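Local atomic coordinates of histone acetyltransferase, ELP3 family (Methanocaldococcus infernus, PDB entry 6IA8), a protein that catalyses formation of 5-carboxymethyluridine at wobble position 34 of tRNAs from acetyl-CoA and S-adenosyl-L-methionine, using an iron-sulfur cluster. Residues 191-194 / 195-198; 260-263 / 264-268. All blocks are in the same frame, centred on the assembly; numbering follows the deposited sequence. Where two conformers were deposited one is given.

Contact 1 (191-194 / 195-198); sequences ETRP and DYCS
Tyr-196 and Arg-193 meet twice, through their backbones and through their side chains. The backbone bond runs from Tyr-196 N to Arg-193 O, 2.9 Å long with an angle of 153° at the hydrogen, and closes a type I beta turn with Pro-194 and Asp-195 at its corners. Thr-192 OG1 can donate weakly to Tyr-196 O or to Arg-193 O. The remaining contacts are packing. Tyr-196 CG lies anti to its carbonyl carbon (chi1 -64°), which lays the ring beside the arginine chain; in one of two modelled conformers of Arg-193, its CD is 3.8 Å from Tyr-196 CE2, with guanidinium and phenol ring planes 26° apart. A sulfate, probably from the crystallisation liquor, makes a long, weak ion pair with Arg-193 NE. Thr-192 OG1 packs 3.3 Å from Tyr-196 CB, at the ring's edge, and Asp-195 OD1 rests 3.3 Å from Arg-193 CB. Replacing Tyr-196 by alanine is likely to open a gap beside the aliphatic part of Arg-193. This turn links strand 184-192 to helix 199-208 in the radical SAM core; Pro-194 and Cys-197 pack on helix 234-245, while Thr-192 touches strand 212-218.

Contact 2 (260-263 / 264-268); sequences PGSS and IEMDK
Ser-263 is the N-cap of helix 264-276: its OG accepts from Met-266 N at 3.0 Å, with an angle of 162° at the hydrogen. A chi1 of 70° sets this hydroxyl between the backbone N and the carbonyl carbon of its own residue, facing the first turn. One residue on, Asp-267 N donates to Ser-263 O at 2.8 Å, so the same serine takes up two amides of the opening turn. The tight side is completed by Ser-262 OG, which donates to Asp-267 OD1 over 2.8 Å, meeting that oxygen from above the carboxylate plane. The other oxygen, Asp-267 OD2, bonds to Tyr-310 OH and Gly-258 N, and the buried carboxylate is thereby gripped from both the loop before the helix and a more distant one.

The Met-266 chain bends at its end and passes along the loop in van der Waals contact, its SD 3.9 Å from Ser-262 CA and its CE 3.7 Å from Gly-261 O. The loose side is that of the exposed Glu-265, poorly ordered, which turns its end away from the loop. Leading from strand 250-255 into helix 264-276, the loop sets Pro-260 against helix 297-303, while Ile-264 and Asp-267 touch helix 312-325.

Both contacts are local joints in the parallel beta-alpha units of the radical SAM region: contact 1 spans the end of a strand and the loop after it, contact 2 the end of a loop and the first turn of the helix it leads into. They share no element, and their nearest atoms are about 16 Å apart. Contact 1 is partly buried and closer to the middle of the chain; contact 2 is a surface contact, its centre about 25 Å from the chain centre. Their chemistry differs too. At 191-198 the turn is closed by one backbone bond, with Tyr-196 lying beside an arginine modelled in two conformers, whereas at 260-268 serine hydroxyls and a buried aspartate secure the start of the helix itself.

Contact 1 (191-194 / 195-198)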
loop_
_atom_site.group_PDB
_atom_site.type_symbol
_atom_site.label_atom_id
_atom_site.label_comp_id
_atom_site.label_asym_id
_atom_site.label_seq_id
_atom_site.Cartn_x
_atom_site.Cartn_y
_atom_site.Cartn_z
ATOM N N GLU A 191 7.090 -1.795 -6.524
ATOM C CA GLU A 191 6.126 -2.365 -7.452
ATOM C C GLU A 191 6.802 -3.494 -8.206
ATOM O O GLU A 191 7.966 -3.371 -8.611
ATOM C CB GLU A 191 5.620 -1.302 -8.427
ATOM C CG GLU A 191 5.075 -0.053 -7.752
ATOM C CD GLU A 191 4.476 0.933 -8.737
ATOM O OE1 GLU A 191 4.758 0.825 -9.948
ATOM O OE2 GLU A 191 3.711 1.812 -8.303
ATOM N N THR A 192 6.078 -4.596 -8.404
ATOM C CA THR A 192 6.693 -5.716 -9.105
ATOM C C THR A 192 5.657 -6.581 -9.797
ATOM O O THR A 192 4.488 -6.596 -9.416
ATOM C CB THR A 192 7.512 -6.599 -8.153
ATOM O OG1 THR A 192 8.321 -7.543 -8.891
ATOM C CG2 THR A 192 6.573 -7.352 -7.198
ATOM N N ARG A 193 6.099 -7.292 -10.835
ATOM C CA ARG A 193 5.248 -8.282 -11.476
ATOM C C ARG A 193 5.134 -9.495 -10.562
ATOM O O ARG A 193 6.097 -9.837 -9.871
ATOM C CB ARG A 193 5.813 -8.707 -12.833
ATOM C CG ARG A 193 6.068 -7.556 -13.791
ATOM C CD ARG A 193 6.505 -8.082 -15.165
ATOM N NE ARG A 193 6.957 -7.011 -16.046
ATOM C CZ ARG A 193 7.104 -7.139 -17.359
ATOM N NH1 ARG A 193 7.521 -6.106 -18.082
ATOM N NH2 ARG A 193 6.819 -8.294 -17.949
ATOM N N PRO A 194 3.972 -10.150 -10.518
ATOM C CA PRO A 194 3.808 -11.274 -9.584
ATOM C C PRO A 194 4.843 -12.367 -9.751
ATOM O O PRO A 194 5.166 -13.036 -8.766
ATOM C CB PRO A 194 2.404 -11.792 -9.902
ATOM C CG PRO A 194 1.666 -10.575 -10.440
ATOM C CD PRO A 194 2.724 -9.839 -11.245
ATOM N N ASP A 195 5.370 -12.590 -10.954
ATOM C CA ASP A 195 6.361 -13.642 -11.164
ATOM C C ASP A 195 7.785 -13.202 -10.843
ATOM O O ASP A 195 8.701 -14.020 -10.944
ATOM C CB ASP A 195 6.293 -14.166 -12.606
ATOM C CG ASP A 195 6.427 -13.064 -13.644
ATOM O OD1 ASP A 195 5.943 -11.935 -13.397
ATOM O OD2 ASP A 195 7.008 -13.333 -14.716
ATOM N N TYR A 196 7.998 -11.944 -10.464
ATOM C CA TYR A 196 9.278 -11.474 -9.931
ATOM C C TYR A 196 9.246 -11.406 -8.409
ATOM O O TYR A 196 9.791 -10.471 -7.819
ATOM C CB TYR A 196 9.649 -10.090 -10.469
ATOM C CG TYR A 196 9.891 -9.950 -11.942
ATOM C CD1 TYR A 196 10.205 -11.040 -12.726
ATOM C CD2 TYR A 196 9.814 -8.691 -12.550
ATOM C CE1 TYR A 196 10.415 -10.892 -14.105
ATOM C CE2 TYR A 196 10.021 -8.532 -13.901
ATOM C CZ TYR A 196 10.322 -9.630 -14.678
ATOM O OH TYR A 196 10.530 -9.459 -16.025
ATOM N N CYS A 197 8.600 -12.349 -7.734
ATOM C CA CYS A 197 8.403 -12.255 -6.291
ATOM C C CYS A 197 8.748 -13.566 -5.605
ATOM O O CYS A 197 7.946 -14.133 -4.859
ATOM C CB CYS A 197 6.971 -11.854 -6.000
ATOM S SG CYS A 197 6.862 -10.881 -4.597
ATOM N N SER A 198 9.961 -14.055 -5.862
ATOM C CA SER A 198 10.479 -15.275 -5.269
ATOM C C SER A 198 10.979 -15.005 -3.854
ATOM O O SER A 198 11.130 -13.847 -3.424
ATOM C CB SER A 198 11.644 -15.811 -6.091
ATOM O OG SER A 198 12.667 -14.802 -6.051
#

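Contact 2 (260-263 / 264-268)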
loop_
_atom_site.group_PDB
_atom_site.type_symbol
_atom_site.label_atom_id
_atom_site.label_comp_id
_atom_site.label_asym_id
_atom_site.label_seq_id
_atom_site.Cartn_x
_atom_site.Cartn_y
_atom_site.Cartn_z
ATOM N N PRO A 260 -9.558 -6.886 -21.929
ATOM C CA PRO A 260 -10.113 -7.725 -23.002
ATOM C C PRO A 260 -10.546 -9.074 -22.458
ATOM O O PRO A 260 -9.843 -9.698 -21.660
ATOM C CB PRO A 260 -8.947 -7.863 -23.990
ATOM C CG PRO A 260 -8.130 -6.621 -23.786
ATOM C CD PRO A 260 -8.274 -6.264 -22.307
ATOM N N GLY A 261 -11.720 -9.517 -22.883
ATOM C CA GLY A 261 -12.240 -10.790 -22.447
ATOM C C GLY A 261 -13.080 -10.740 -21.194
ATOM O O GLY A 261 -13.758 -11.731 -20.874
ATOM N N SER A 262 -13.091 -9.614 -20.497
ATOM C CA SER A 262 -13.825 -9.512 -19.254
ATOM C C SER A 262 -15.208 -8.911 -19.503
ATOM O O SER A 262 -15.627 -8.670 -20.636
ATOM C CB SER A 262 -13.034 -8.682 -18.243
ATOM O OG SER A 262 -13.459 -8.956 -16.908
ATOM N N SER A 263 -15.932 -8.670 -18.422
ATOM C CA SER A 263 -17.269 -8.099 -18.484
ATOM C C SER A 263 -17.551 -7.433 -17.148
ATOM O O SER A 263 -16.796 -7.591 -16.184
ATOM C CB SER A 263 -18.321 -9.161 -18.782
ATOM O OG SER A 263 -18.478 -10.021 -17.654
ATOM N N ILE A 264 -18.639 -6.664 -17.103
ATOM C CA ILE A 264 -19.028 -6.023 -15.852
ATOM C C ILE A 264 -19.230 -7.076 -14.772
ATOM O O ILE A 264 -18.683 -6.968 -13.671
ATOM C CB ILE A 264 -20.283 -5.154 -16.050
ATOM C CG1 ILE A 264 -19.924 -3.910 -16.882
ATOM C CG2 ILE A 264 -20.877 -4.758 -14.713
ATOM C CD1 ILE A 264 -21.130 -3.057 -17.271
ATOM N N GLU A 265 -19.997 -8.125 -15.079
ATOM C CA GLU A 265 -20.258 -9.155 -14.081
ATOM C C GLU A 265 -18.988 -9.913 -13.720
ATOM O O GLU A 265 -18.783 -10.258 -12.556
ATOM C CB GLU A 265 -21.324 -10.124 -14.585
ATOM C CG GLU A 265 -21.754 -11.142 -13.537
ATOM C CD GLU A 265 -22.303 -10.493 -12.277
ATOM O OE1 GLU A 265 -22.986 -9.454 -12.385
ATOM O OE2 GLU A 265 -22.047 -11.017 -11.175
ATOM N N MET A 266 -18.137 -10.207 -14.701
ATOM C CA MET A 266 -16.863 -10.852 -14.404
ATOM C C MET A 266 -15.998 -9.984 -13.489
ATOM O O MET A 266 -15.348 -10.495 -12.566
ATOM C CB MET A 266 -16.125 -11.157 -15.710
ATOM C CG MET A 266 -14.943 -12.100 -15.546
ATOM S SD MET A 266 -14.226 -12.701 -17.105
ATOM C CE MET A 266 -15.701 -13.066 -18.011
ATOM N N ASP A 267 -15.923 -8.678 -13.773
ATOM C CA ASP A 267 -15.158 -7.783 -12.907
ATOM C C ASP A 267 -15.727 -7.748 -11.490
ATOM O O ASP A 267 -14.969 -7.769 -10.516
ATOM C CB ASP A 267 -15.126 -6.375 -13.499
ATOM C CG ASP A 267 -14.151 -6.248 -14.665
ATOM O OD1 ASP A 267 -13.193 -7.068 -14.816
ATOM O OD2 ASP A 267 -14.304 -5.274 -15.408
ATOM N N LYS A 268 -17.049 -7.626 -11.355
ATOM C CA LYS A 268 -17.665 -7.640 -10.031
ATOM C C LYS A 268 -17.314 -8.913 -9.268
ATOM O O LYS A 268 -17.006 -8.865 -8.069
ATOM C CB LYS A 268 -19.179 -7.495 -10.167
ATOM C CG LYS A 268 -19.627 -6.092 -10.576
ATOM C CD LYS A 268 -21.142 -6.006 -10.658
ATOM C CE LYS A 268 -21.595 -4.582 -10.987
ATOM N NZ LYS A 268 -23.080 -4.489 -11.164
#